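Local coordinates for periplasmic binding protein/LacI transcriptional regulator (Alkaliphilus metalliredigens, PDB 3CTP) that binds beta-D-xylulofuranose between its two lobes and probably acts as a sugar-responsive, DNA-binding transcriptional repressor of the LacI family, at residues I63-P68 with Y91-C96; A122-C127 with A140-I145; I235-D240 with V261-F266; L279-Q284 with K316-E321. All coordinates share one frame; numbering follows the deposited sequence.

Contact 1 (I63-P68 with Y91-C96)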
# COMPACT_ATOMS: atom_id res chain seq x y z
N ILE A 63 0.75 6.92 20.02
CA ILE A 63 1.64 7.78 19.25
C ILE A 63 0.98 8.03 17.89
O ILE A 63 0.36 7.13 17.32
CB ILE A 63 2.98 7.08 19.02
CG1 ILE A 63 3.73 7.09 20.34
CG2 ILE A 63 3.77 7.75 17.90
CD1 ILE A 63 4.83 6.01 20.46
N GLY A 64 1.07 9.25 17.38
CA GLY A 64 0.53 9.54 16.05
C GLY A 64 1.64 9.42 15.04
O GLY A 64 2.70 10.03 15.22
N LEU A 65 1.43 8.63 14.00
CA LEU A 65 2.41 8.50 12.93
C LEU A 65 1.85 9.16 11.68
O LEU A 65 0.84 8.70 11.14
CB LEU A 65 2.68 7.02 12.62
CG LEU A 65 3.49 6.70 11.35
CD1 LEU A 65 4.88 7.37 11.39
CD2 LEU A 65 3.67 5.20 11.16
N MET A 66 2.49 10.23 11.22
CA MET A 66 2.09 10.84 9.98
C MET A 66 2.82 10.17 8.85
O MET A 66 4.07 10.06 8.88
CB MET A 66 2.28 12.37 10.05
CG MET A 66 1.09 13.01 10.94
SD MET A 66 1.01 14.70 11.01
CE MET A 66 2.68 15.03 11.51
N VAL A 67 2.02 9.75 7.86
CA VAL A 67 2.41 8.99 6.71
C VAL A 67 2.11 9.85 5.45
O VAL A 67 0.98 10.26 5.26
CB VAL A 67 1.48 7.72 6.67
CG1 VAL A 67 1.88 6.81 5.59
CG2 VAL A 67 1.51 6.97 8.03
N PRO A 68 3.10 10.07 4.53
CA PRO A 68 2.68 10.72 3.25
C PRO A 68 1.51 9.99 2.60
O PRO A 68 0.40 10.50 2.58
CB PRO A 68 3.91 10.59 2.34
CG PRO A 68 5.07 10.59 3.36
CD PRO A 68 4.57 9.91 4.61
N TYR A 91 2.98 1.19 23.43
CA TYR A 91 2.17 2.21 22.74
C TYR A 91 1.42 1.62 21.55
O TYR A 91 1.91 0.71 20.87
CB TYR A 91 3.07 3.33 22.22
CG TYR A 91 3.67 4.16 23.32
CD1 TYR A 91 3.06 5.34 23.73
CD2 TYR A 91 4.82 3.74 23.99
CE1 TYR A 91 3.60 6.10 24.74
CE2 TYR A 91 5.35 4.48 25.01
CZ TYR A 91 4.74 5.65 25.40
OH TYR A 91 5.30 6.38 26.44
N THR A 92 0.22 2.16 21.30
CA THR A 92 -0.48 1.91 20.04
C THR A 92 -0.23 3.09 19.09
O THR A 92 0.33 4.10 19.50
CB THR A 92 -1.95 1.76 20.29
OG1 THR A 92 -2.39 2.77 21.19
CG2 THR A 92 -2.20 0.42 20.98
N LEU A 93 -0.61 2.96 17.82
CA LEU A 93 -0.39 4.02 16.84
C LEU A 93 -1.72 4.44 16.17
O LEU A 93 -2.56 3.59 15.89
CB LEU A 93 0.47 3.50 15.68
CG LEU A 93 1.95 3.29 15.77
CD1 LEU A 93 2.45 2.97 14.35
CD2 LEU A 93 2.60 4.56 16.27
N PHE A 94 -1.87 5.73 15.92
CA PHE A 94 -2.86 6.25 14.97
C PHE A 94 -2.09 6.64 13.73
O PHE A 94 -1.10 7.38 13.83
CB PHE A 94 -3.53 7.51 15.51
CG PHE A 94 -4.52 7.28 16.63
CD1 PHE A 94 -5.24 6.12 16.70
CD2 PHE A 94 -4.74 8.27 17.56
CE1 PHE A 94 -6.18 5.92 17.73
CE2 PHE A 94 -5.66 8.09 18.56
CZ PHE A 94 -6.37 6.92 18.66
N LEU A 95 -2.50 6.18 12.55
CA LEU A 95 -1.84 6.61 11.31
C LEU A 95 -2.63 7.74 10.69
O LEU A 95 -3.86 7.68 10.64
CB LEU A 95 -1.79 5.49 10.28
CG LEU A 95 -1.30 4.14 10.75
CD1 LEU A 95 -1.21 3.23 9.48
CD2 LEU A 95 0.05 4.28 11.38
N CYS A 96 -1.91 8.75 10.21
CA CYS A 96 -2.53 9.95 9.63
C CYS A 96 -1.91 10.18 8.28
O CYS A 96 -0.71 10.30 8.13
CB CYS A 96 -2.24 11.17 10.52
SG CYS A 96 -2.94 11.00 12.21

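Contact 2 (A122-C127 with A140-I145). With XLF (beta-D-xylulofuranose), chain C.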
# COMPACT_ATOMS: atom_id res chain seq x y z
N ALA A 122 6.75 12.56 12.53
CA ALA A 122 6.41 13.44 11.40
C ALA A 122 7.24 13.11 10.15
O ALA A 122 8.43 13.44 10.06
CB ALA A 122 6.66 14.90 11.82
N SER A 123 6.60 12.45 9.18
CA SER A 123 7.33 11.96 8.01
C SER A 123 7.30 12.97 6.86
O SER A 123 6.24 13.52 6.51
CB SER A 123 6.79 10.58 7.52
OG SER A 123 6.84 9.64 8.57
N ARG A 124 8.47 13.21 6.27
CA ARG A 124 8.54 14.03 5.08
C ARG A 124 7.77 15.35 5.29
O ARG A 124 7.02 15.83 4.41
CB ARG A 124 8.04 13.24 3.86
CG ARG A 124 8.72 13.65 2.58
CD ARG A 124 8.80 12.47 1.61
NE ARG A 124 7.48 12.13 1.06
CZ ARG A 124 7.27 11.06 0.29
NH1 ARG A 124 6.07 10.81 -0.22
NH2 ARG A 124 8.31 10.25 -0.01
N SER A 125 7.98 15.95 6.45
CA SER A 125 7.24 17.15 6.83
C SER A 125 7.49 18.34 5.91
O SER A 125 8.63 18.57 5.48
CB SER A 125 7.62 17.57 8.27
OG SER A 125 6.93 18.77 8.64
N GLN A 126 6.44 19.13 5.67
CA GLN A 126 6.58 20.42 4.99
C GLN A 126 6.34 21.63 5.90
O GLN A 126 6.37 22.78 5.44
CB GLN A 126 5.68 20.49 3.77
CG GLN A 126 6.07 19.44 2.74
CD GLN A 126 5.28 19.57 1.47
OE1 GLN A 126 4.82 20.66 1.11
NE2 GLN A 126 5.10 18.45 0.78
N CYS A 127 6.12 21.39 7.17
CA CYS A 127 6.01 22.50 8.12
C CYS A 127 7.32 22.83 8.82
O CYS A 127 8.34 22.16 8.66
CB CYS A 127 4.98 22.20 9.18
SG CYS A 127 3.42 21.70 8.46
N ALA A 140 11.28 13.35 13.60
CA ALA A 140 10.97 13.53 12.17
C ALA A 140 11.65 12.46 11.36
O ALA A 140 12.78 12.08 11.66
CB ALA A 140 11.49 14.88 11.68
N PHE A 141 10.95 11.95 10.34
CA PHE A 141 11.59 11.09 9.32
C PHE A 141 11.92 11.91 8.05
O PHE A 141 11.02 12.54 7.47
CB PHE A 141 10.68 9.87 9.01
CG PHE A 141 11.21 8.98 7.90
CD1 PHE A 141 12.40 8.27 8.06
CD2 PHE A 141 10.52 8.85 6.70
CE1 PHE A 141 12.88 7.43 7.03
CE2 PHE A 141 11.00 8.02 5.67
CZ PHE A 141 12.16 7.33 5.84
N GLU A 142 13.21 11.94 7.68
CA GLU A 142 13.74 12.61 6.47
C GLU A 142 13.85 14.11 6.48
O GLU A 142 14.96 14.65 6.35
CB GLU A 142 13.00 12.18 5.20
CG GLU A 142 13.32 10.71 4.91
CD GLU A 142 12.75 10.22 3.58
OE1 GLU A 142 13.16 9.10 3.16
OE2 GLU A 142 11.92 10.93 2.97
N ASN A 143 12.72 14.80 6.54
CA ASN A 143 12.79 16.25 6.39
C ASN A 143 12.99 16.89 7.75
O ASN A 143 12.32 16.54 8.72
CB ASN A 143 11.48 16.79 5.79
CG ASN A 143 11.38 16.58 4.29
OD1 ASN A 143 12.25 15.98 3.66
ND2 ASN A 143 10.29 17.09 3.71
N HIS A 144 13.91 17.85 7.78
CA HIS A 144 14.20 18.59 9.01
C HIS A 144 13.07 19.57 9.28
O HIS A 144 12.62 20.27 8.38
CB HIS A 144 15.52 19.35 8.83
CG HIS A 144 16.70 18.44 8.80
ND1 HIS A 144 17.11 17.77 7.67
CD2 HIS A 144 17.55 18.05 9.79
CE1 HIS A 144 18.15 17.00 7.95
NE2 HIS A 144 18.44 17.15 9.23
N ILE A 145 12.66 19.68 10.54
CA ILE A 145 11.54 20.54 10.87
C ILE A 145 12.02 21.78 11.61
O ILE A 145 11.93 22.91 11.08
CB ILE A 145 10.52 19.74 11.69
CG1 ILE A 145 10.05 18.58 10.84
CG2 ILE A 145 9.29 20.62 12.00
CD1 ILE A 145 8.96 17.74 11.52
O4 XLF C . 11.16 10.53 0.41
C4 XLF C . 11.70 9.34 -0.17
C5 XLF C . 11.07 9.17 -1.54
O5 XLF C . 10.16 8.06 -1.42
C3 XLF C . 11.26 8.11 0.61
O3 XLF C . 12.35 7.55 1.36
C2 XLF C . 10.82 7.20 -0.49
O2 XLF C . 11.95 6.58 -1.14
C1 XLF C . 9.83 6.15 -0.02
O1 XLF C . 9.36 5.40 -1.16
O HOH W 1 9.94 15.20 8.42

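Contact 3 (I235-D240 with V261-F266). With XLF (beta-D-xylulofuranose), chain C.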
# COMPACT_ATOMS: atom_id res chain seq x y z
N ILE A 235 18.69 3.74 -16.10
CA ILE A 235 17.82 4.75 -15.48
C ILE A 235 17.82 4.51 -13.98
O ILE A 235 17.59 3.37 -13.55
CB ILE A 235 16.38 4.59 -15.98
CG1 ILE A 235 16.32 4.74 -17.50
CG2 ILE A 235 15.47 5.66 -15.35
CD1 ILE A 235 14.96 4.40 -18.09
N PHE A 236 18.06 5.56 -13.20
CA PHE A 236 17.91 5.50 -11.75
C PHE A 236 16.62 6.23 -11.42
O PHE A 236 16.47 7.41 -11.77
CB PHE A 236 19.12 6.21 -11.07
CG PHE A 236 18.98 6.41 -9.57
CD1 PHE A 236 18.42 5.43 -8.76
CD2 PHE A 236 19.48 7.58 -8.97
CE1 PHE A 236 18.31 5.63 -7.38
CE2 PHE A 236 19.36 7.80 -7.57
CZ PHE A 236 18.80 6.80 -6.78
N VAL A 237 15.68 5.54 -10.78
CA VAL A 237 14.41 6.16 -10.41
C VAL A 237 14.36 6.36 -8.90
O VAL A 237 14.80 5.50 -8.13
CB VAL A 237 13.20 5.29 -10.85
CG1 VAL A 237 11.91 6.09 -10.64
CG2 VAL A 237 13.34 4.88 -12.31
N PHE A 238 13.83 7.50 -8.47
CA PHE A 238 13.99 7.92 -7.07
C PHE A 238 13.40 6.98 -6.03
O PHE A 238 13.81 7.03 -4.87
CB PHE A 238 13.45 9.35 -6.86
CG PHE A 238 11.95 9.49 -7.03
CD1 PHE A 238 11.11 9.41 -5.91
CD2 PHE A 238 11.39 9.77 -8.27
CE1 PHE A 238 9.75 9.56 -6.08
CE2 PHE A 238 10.03 9.93 -8.44
CZ PHE A 238 9.21 9.83 -7.33
N ASN A 239 12.40 6.17 -6.39
CA ASN A 239 12.00 5.10 -5.46
C ASN A 239 11.41 3.94 -6.20
O ASN A 239 11.26 3.98 -7.43
CB ASN A 239 11.08 5.61 -4.32
CG ASN A 239 9.72 6.02 -4.80
OD1 ASN A 239 9.30 5.66 -5.88
ND2 ASN A 239 9.00 6.80 -3.96
N ASP A 240 11.17 2.84 -5.48
CA ASP A 240 10.77 1.61 -6.14
C ASP A 240 9.38 1.68 -6.75
O ASP A 240 9.15 1.13 -7.82
CB ASP A 240 10.82 0.40 -5.18
CG ASP A 240 12.23 0.00 -4.80
OD1 ASP A 240 13.20 0.45 -5.45
OD2 ASP A 240 12.36 -0.80 -3.84
N VAL A 261 17.50 -1.62 -21.62
CA VAL A 261 17.76 -0.55 -20.68
C VAL A 261 17.78 -1.16 -19.30
O VAL A 261 16.99 -2.09 -19.02
CB VAL A 261 16.72 0.55 -20.79
CG1 VAL A 261 15.38 -0.00 -20.47
CG2 VAL A 261 17.07 1.72 -19.83
N GLN A 262 18.70 -0.70 -18.46
CA GLN A 262 18.82 -1.21 -17.08
C GLN A 262 18.16 -0.21 -16.14
O GLN A 262 18.17 0.98 -16.43
CB GLN A 262 20.27 -1.38 -16.70
CG GLN A 262 21.03 -2.37 -17.63
CD GLN A 262 22.42 -2.64 -17.13
OE1 GLN A 262 22.60 -3.07 -16.00
NE2 GLN A 262 23.43 -2.34 -17.96
N ILE A 263 17.60 -0.71 -15.03
CA ILE A 263 16.83 0.14 -14.10
C ILE A 263 17.31 -0.15 -12.68
O ILE A 263 17.47 -1.32 -12.29
CB ILE A 263 15.32 -0.21 -14.13
CG1 ILE A 263 14.80 -0.33 -15.57
CG2 ILE A 263 14.52 0.80 -13.29
CD1 ILE A 263 14.73 0.95 -16.32
N ILE A 264 17.53 0.92 -11.91
CA ILE A 264 17.72 0.76 -10.46
C ILE A 264 16.76 1.71 -9.75
O ILE A 264 16.60 2.86 -10.18
CB ILE A 264 19.19 1.01 -10.06
CG1 ILE A 264 19.38 0.88 -8.54
CG2 ILE A 264 19.67 2.36 -10.57
CD1 ILE A 264 20.84 0.77 -8.15
N GLY A 265 16.11 1.23 -8.69
CA GLY A 265 15.21 2.08 -7.88
C GLY A 265 15.82 2.45 -6.54
O GLY A 265 17.06 2.53 -6.40
N PHE A 266 14.96 2.69 -5.54
CA PHE A 266 15.43 2.96 -4.19
C PHE A 266 14.33 2.59 -3.23
O PHE A 266 13.18 2.94 -3.46
CB PHE A 266 15.73 4.46 -4.03
CG PHE A 266 16.77 4.79 -2.97
CD1 PHE A 266 18.05 5.19 -3.36
CD2 PHE A 266 16.46 4.79 -1.62
CE1 PHE A 266 19.01 5.53 -2.40
CE2 PHE A 266 17.41 5.12 -0.67
CZ PHE A 266 18.70 5.49 -1.06
O4 XLF C . 11.16 10.53 0.41
C4 XLF C . 11.70 9.34 -0.17
C5 XLF C . 11.07 9.17 -1.54
O5 XLF C . 10.16 8.06 -1.42
C3 XLF C . 11.26 8.11 0.61
O3 XLF C . 12.35 7.55 1.36
C2 XLF C . 10.82 7.20 -0.49
O2 XLF C . 11.95 6.58 -1.14
C1 XLF C . 9.83 6.15 -0.02
O1 XLF C . 9.36 5.40 -1.16

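Contact 4 (L279-Q284 with K316-E321). With XLF (beta-D-xylulofuranose), chain C.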
# COMPACT_ATOMS: atom_id res chain seq x y z
N LEU A 279 13.46 -5.94 -9.26
CA LEU A 279 14.10 -4.63 -9.37
C LEU A 279 15.38 -4.51 -8.55
O LEU A 279 15.36 -4.65 -7.33
CB LEU A 279 13.09 -3.58 -8.86
CG LEU A 279 13.53 -2.12 -8.85
CD1 LEU A 279 13.81 -1.62 -10.24
CD2 LEU A 279 12.40 -1.31 -8.24
N THR A 280 16.49 -4.20 -9.21
CA THR A 280 17.70 -3.80 -8.49
C THR A 280 17.41 -2.49 -7.76
O THR A 280 16.74 -1.60 -8.31
CB THR A 280 18.84 -3.60 -9.47
OG1 THR A 280 19.13 -4.87 -10.07
CG2 THR A 280 20.08 -3.04 -8.77
N THR A 281 17.89 -2.38 -6.54
CA THR A 281 17.47 -1.24 -5.72
C THR A 281 18.48 -0.97 -4.62
O THR A 281 19.47 -1.69 -4.49
CB THR A 281 16.04 -1.48 -5.14
OG1 THR A 281 15.56 -0.29 -4.50
CG2 THR A 281 16.08 -2.64 -4.14
N ILE A 282 18.26 0.09 -3.88
CA ILE A 282 19.07 0.42 -2.72
C ILE A 282 18.18 0.20 -1.50
O ILE A 282 17.09 0.76 -1.38
CB ILE A 282 19.49 1.90 -2.72
CG1 ILE A 282 20.22 2.27 -4.03
CG2 ILE A 282 20.38 2.20 -1.49
CD1 ILE A 282 21.54 1.49 -4.25
N ASN A 283 18.65 -0.64 -0.59
CA ASN A 283 17.92 -0.95 0.62
C ASN A 283 17.87 0.17 1.63
O ASN A 283 18.93 0.63 2.07
CB ASN A 283 18.59 -2.16 1.30
CG ASN A 283 17.81 -2.68 2.48
OD1 ASN A 283 16.75 -3.30 2.30
ND2 ASN A 283 18.32 -2.45 3.71
N GLN A 284 16.66 0.59 2.04
CA GLN A 284 16.52 1.33 3.30
C GLN A 284 16.22 0.36 4.43
O GLN A 284 15.34 -0.51 4.28
CB GLN A 284 15.35 2.32 3.23
CG GLN A 284 15.55 3.45 2.26
CD GLN A 284 14.64 4.62 2.59
OE1 GLN A 284 14.82 5.26 3.62
NE2 GLN A 284 13.68 4.93 1.70
N LYS A 316 22.37 -0.23 1.42
CA LYS A 316 23.19 -1.15 0.65
C LYS A 316 22.51 -1.52 -0.65
O LYS A 316 21.28 -1.50 -0.75
CB LYS A 316 23.44 -2.41 1.45
CG LYS A 316 22.20 -3.20 1.68
CD LYS A 316 22.42 -4.39 2.61
CE LYS A 316 21.09 -5.13 2.80
NZ LYS A 316 20.93 -5.69 4.17
N LEU A 317 23.32 -1.86 -1.64
CA LEU A 317 22.82 -2.25 -2.95
C LEU A 317 22.21 -3.64 -2.91
O LEU A 317 22.81 -4.57 -2.34
CB LEU A 317 23.99 -2.24 -3.94
CG LEU A 317 23.69 -2.82 -5.31
CD1 LEU A 317 22.81 -1.82 -6.04
CD2 LEU A 317 25.01 -3.00 -6.05
N ILE A 318 21.02 -3.79 -3.50
CA ILE A 318 20.38 -5.11 -3.64
C ILE A 318 20.31 -5.40 -5.14
O ILE A 318 19.53 -4.77 -5.87
CB ILE A 318 18.95 -5.12 -3.07
CG1 ILE A 318 18.93 -4.61 -1.62
CG2 ILE A 318 18.31 -6.52 -3.22
CD1 ILE A 318 19.69 -5.47 -0.66
N GLU A 319 21.16 -6.30 -5.63
CA GLU A 319 21.21 -6.56 -7.07
C GLU A 319 20.17 -7.60 -7.44
O GLU A 319 20.15 -8.68 -6.86
CB GLU A 319 22.60 -7.11 -7.48
CG GLU A 319 23.70 -6.09 -7.48
CD GLU A 319 24.97 -6.64 -8.15
OE1 GLU A 319 24.94 -6.94 -9.38
OE2 GLU A 319 25.98 -6.77 -7.44
N ARG A 320 19.29 -7.26 -8.39
CA ARG A 320 18.29 -8.20 -8.87
C ARG A 320 18.35 -8.27 -10.40
O ARG A 320 19.45 -8.29 -10.96
CB ARG A 320 16.91 -7.83 -8.37
CG ARG A 320 16.82 -7.78 -6.85
CD ARG A 320 15.37 -7.81 -6.43
NE ARG A 320 15.18 -7.87 -4.98
CZ ARG A 320 14.64 -6.88 -4.27
NH1 ARG A 320 14.27 -5.73 -4.85
NH2 ARG A 320 14.47 -7.06 -2.97
N GLU A 321 17.20 -8.35 -11.06
CA GLU A 321 17.20 -8.73 -12.48
C GLU A 321 17.14 -7.57 -13.46
O GLU A 321 17.31 -7.77 -14.68
CB GLU A 321 16.03 -9.70 -12.77
CG GLU A 321 16.14 -11.07 -12.09
CD GLU A 321 14.83 -11.87 -12.15
OE1 GLU A 321 13.74 -11.25 -12.23
OE2 GLU A 321 14.88 -13.11 -12.11
O4 XLF C . 11.16 10.53 0.41
C4 XLF C . 11.70 9.34 -0.17
C5 XLF C . 11.07 9.17 -1.54
O5 XLF C . 10.16 8.06 -1.42
C3 XLF C . 11.26 8.11 0.61
O3 XLF C . 12.35 7.55 1.36
C2 XLF C . 10.82 7.20 -0.49
O2 XLF C . 11.95 6.58 -1.14
C1 XLF C . 9.83 6.15 -0.02
O1 XLF C . 9.36 5.40 -1.16

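Contact 1 (I63-P68 with Y91-C96)
I63 and Y91 meet where two parallel strands begin to pair: CD1 of I63 reaches CG of the Y91 ring at 3.6 Å, approaching obliquely, and the two side chains cross at about a right angle. The reach depends on the isoleucine torsions: CG1 lies beside the backbone N and anti to the carbonyl carbon (chi1 -73°), and the extended chi2 carries CD1 out to the ring, while CG2 turns to L93 instead. L93 sends CD2 under CB of I63, 3.7 Å away. Cut back to an alanine, this isoleucine would lose CD1 and CG2, which would probably leave a gap against the Y91 ring and beside CD2 of L93. On the same face, chi1 near 169° lets L65 hold its CD2 against CD2 of L95 at 3.7 Å, the two leucines side by side and pointing the same way, and CD2 also comes near CD1 of L93. The other face carries M66, whose CG packs on CB of C96 at 3.8 Å. Five backbone bonds hold the strands in step, from I63 N to T92 O (2.9 Å) through to V67 N to C96 O (2.8 Å), the latter almost straight at 175°. Strands 62-67 and 92-97 with helix 73-88 form a beta-alpha-beta unit. The helix packs on L65 and V67 through A79 and F75, helix 102-114 backs M66 and C96, and strand 119-123 pairs along the other edge of 62-67. Beyond 92-97 lies the second subunit, where F94 stacks on F94 of that chain.

Contact 2 (A122-C127 with A140-I145)
R124 and F141 are joined through the backbone: R124 N donates to F141 O at 2.9 Å, and the same carbonyl takes N143 N, two donors at the end of a parallel strand pair. A122 O accepts F141 N from above its carbonyl plane and lies 2.8 Å from a water. That water accepts from S125 N and lies 2.7 Å from N143 O, bridging the loops that follow the strands. N143 ND2 donates to S125 O at 2.8 Å, the acceptor nearly in the amide plane; its amide is further satisfied by V183 O and E185 N. S125 OG accepts from C127 N in an ST turn and is also bonded to E105. A bend at chi3 (71°) brings R124 NH2 to the sugar, where it donates to O4 at 2.9 Å and only weakly to O5, with O4 at the guanidinium edge, while NH1 makes salt bridges to D213 and D100. E142 receives sugar O3 on OE1 (2.5 Å) and O4 on OE2 (2.7 Å). A methionine in place of R124 would probably cost O4 its NH2 donor and leave D100 and D213 without this positive partner. CG of E142 lies 3.6 Å above the centre of the F141 ring. Ligand-binding side chains carried by loops at the C-terminal ends of parallel strands are characteristic of the periplasmic-binding-protein fold, and here they build one wall of the xylulofuranose site.

Contact 3 (I235-D240 with V261-F266)
F236 and I264 pair across the parallel strands of a beta-alpha-beta unit, strand 234-237, helix 240-252 and strand 262-264, in the periplasmic-binding-protein-like fold. The F236 side chain can be followed outward. CB rests 3.9 Å from CG2 of I264. CG is anti to the backbone N (chi1 171°), which swings the ring along the neighbouring strand; CD1 passes the same methyl of I264 at 3.8 Å and also nears I264 O. CE1 comes 3.5 Å from G265 O, which lies in the ring plane at its edge, and CZ ends against CD1 of F266. G265 O is buried and has no hydrogen-bond partner in the model; the ring edge of F236 lies against it. Beyond the segments, the ring stacks with H177 and F194. On the opposite face of the sheet, I235 and I263 lie side by side, pointing the same way, and I235 CD1 also touches CG2 of V261. Backbone bonds run I235 N to Q262 O, I264 N to I235 O and V237 N to I264 O, the last at 2.9 Å. Past the strands the segment 235-240 reaches the sugar through N239. D240 N bonds weakly to F266 O, while the D240 carboxylate bonds to T281 and S269. N239 is the N-cap of helix 240-252, its OD1 capping A242 N. With chi1 at 69°, its CG lies between backbone N and carbonyl carbon, and ND2 donates to O5 of the xylulofuranose at 3.1 Å, nearly straight at 168°.

Contact 4 (L279-Q284 with K316-E321)
The R320 side chain lies alongside that of T281, pointing the same way and extended from CG to NE, and its NH1 donates to L279 O at 2.9 Å. The donor lies in the carbonyl plane, although the oxygen sits 20° out of the guanidinium plane. One guanidinium face is covered near its rim by CG2 of I318, and NH1 passes 3.7 Å from CG2 of T281; NH2 goes to N268. T280 turns OG1 beside its own backbone N (chi1 -65°), where it accepts R320 N at 2.9 Å and is also bonded to T323. T281 and I318 stand side by side, CG2 of T281 3.9 Å from CB of I318, above a hydrogen-bonded antiparallel pair in which I318 N reaches T281 O at 2.8 Å. On the same face CG1 of I318 meets CB of N283, and the side chains of N283 and K316 lie side by side, pointing the same way, with CB of N283 3.8 Å from CG of K316. I282 and L317 cross on the other face, their CD1 methyls 4.0 Å apart. Q284 donates from NE2 to sugar O3 at 3.0 Å. Strand 281-283 is the outermost in its sheet and pairs antiparallel with 311-318. H166 and M162 of helix 156-169 pack on T280, L317 and I282; I264 of strand 262-264 touches the same three, and L279 reaches helix 240-252 through A243 and M247.

Contacts 1, 2 and 3 are buried, whereas contact 4 is partly buried, with lysine and glutamate at its outer side. Contacts 1 and 2 share one sheet, whose neighbouring strands 62-67 and 119-123 join them, S123 OG bonding to M66 O. Contact 4 reaches that same sheet at its far edge but sits beside contact 3, about 9 Å between centres, joined to it by D240 with T281. Contact 1 is largely aliphatic parallel pairing and stands back from the sugar; contacts 2 and 3 each carry polar side chains past their strands to the xylulofuranose, from opposite sides of the chain's centre. Contact 4 adds a third approach to it through Q284.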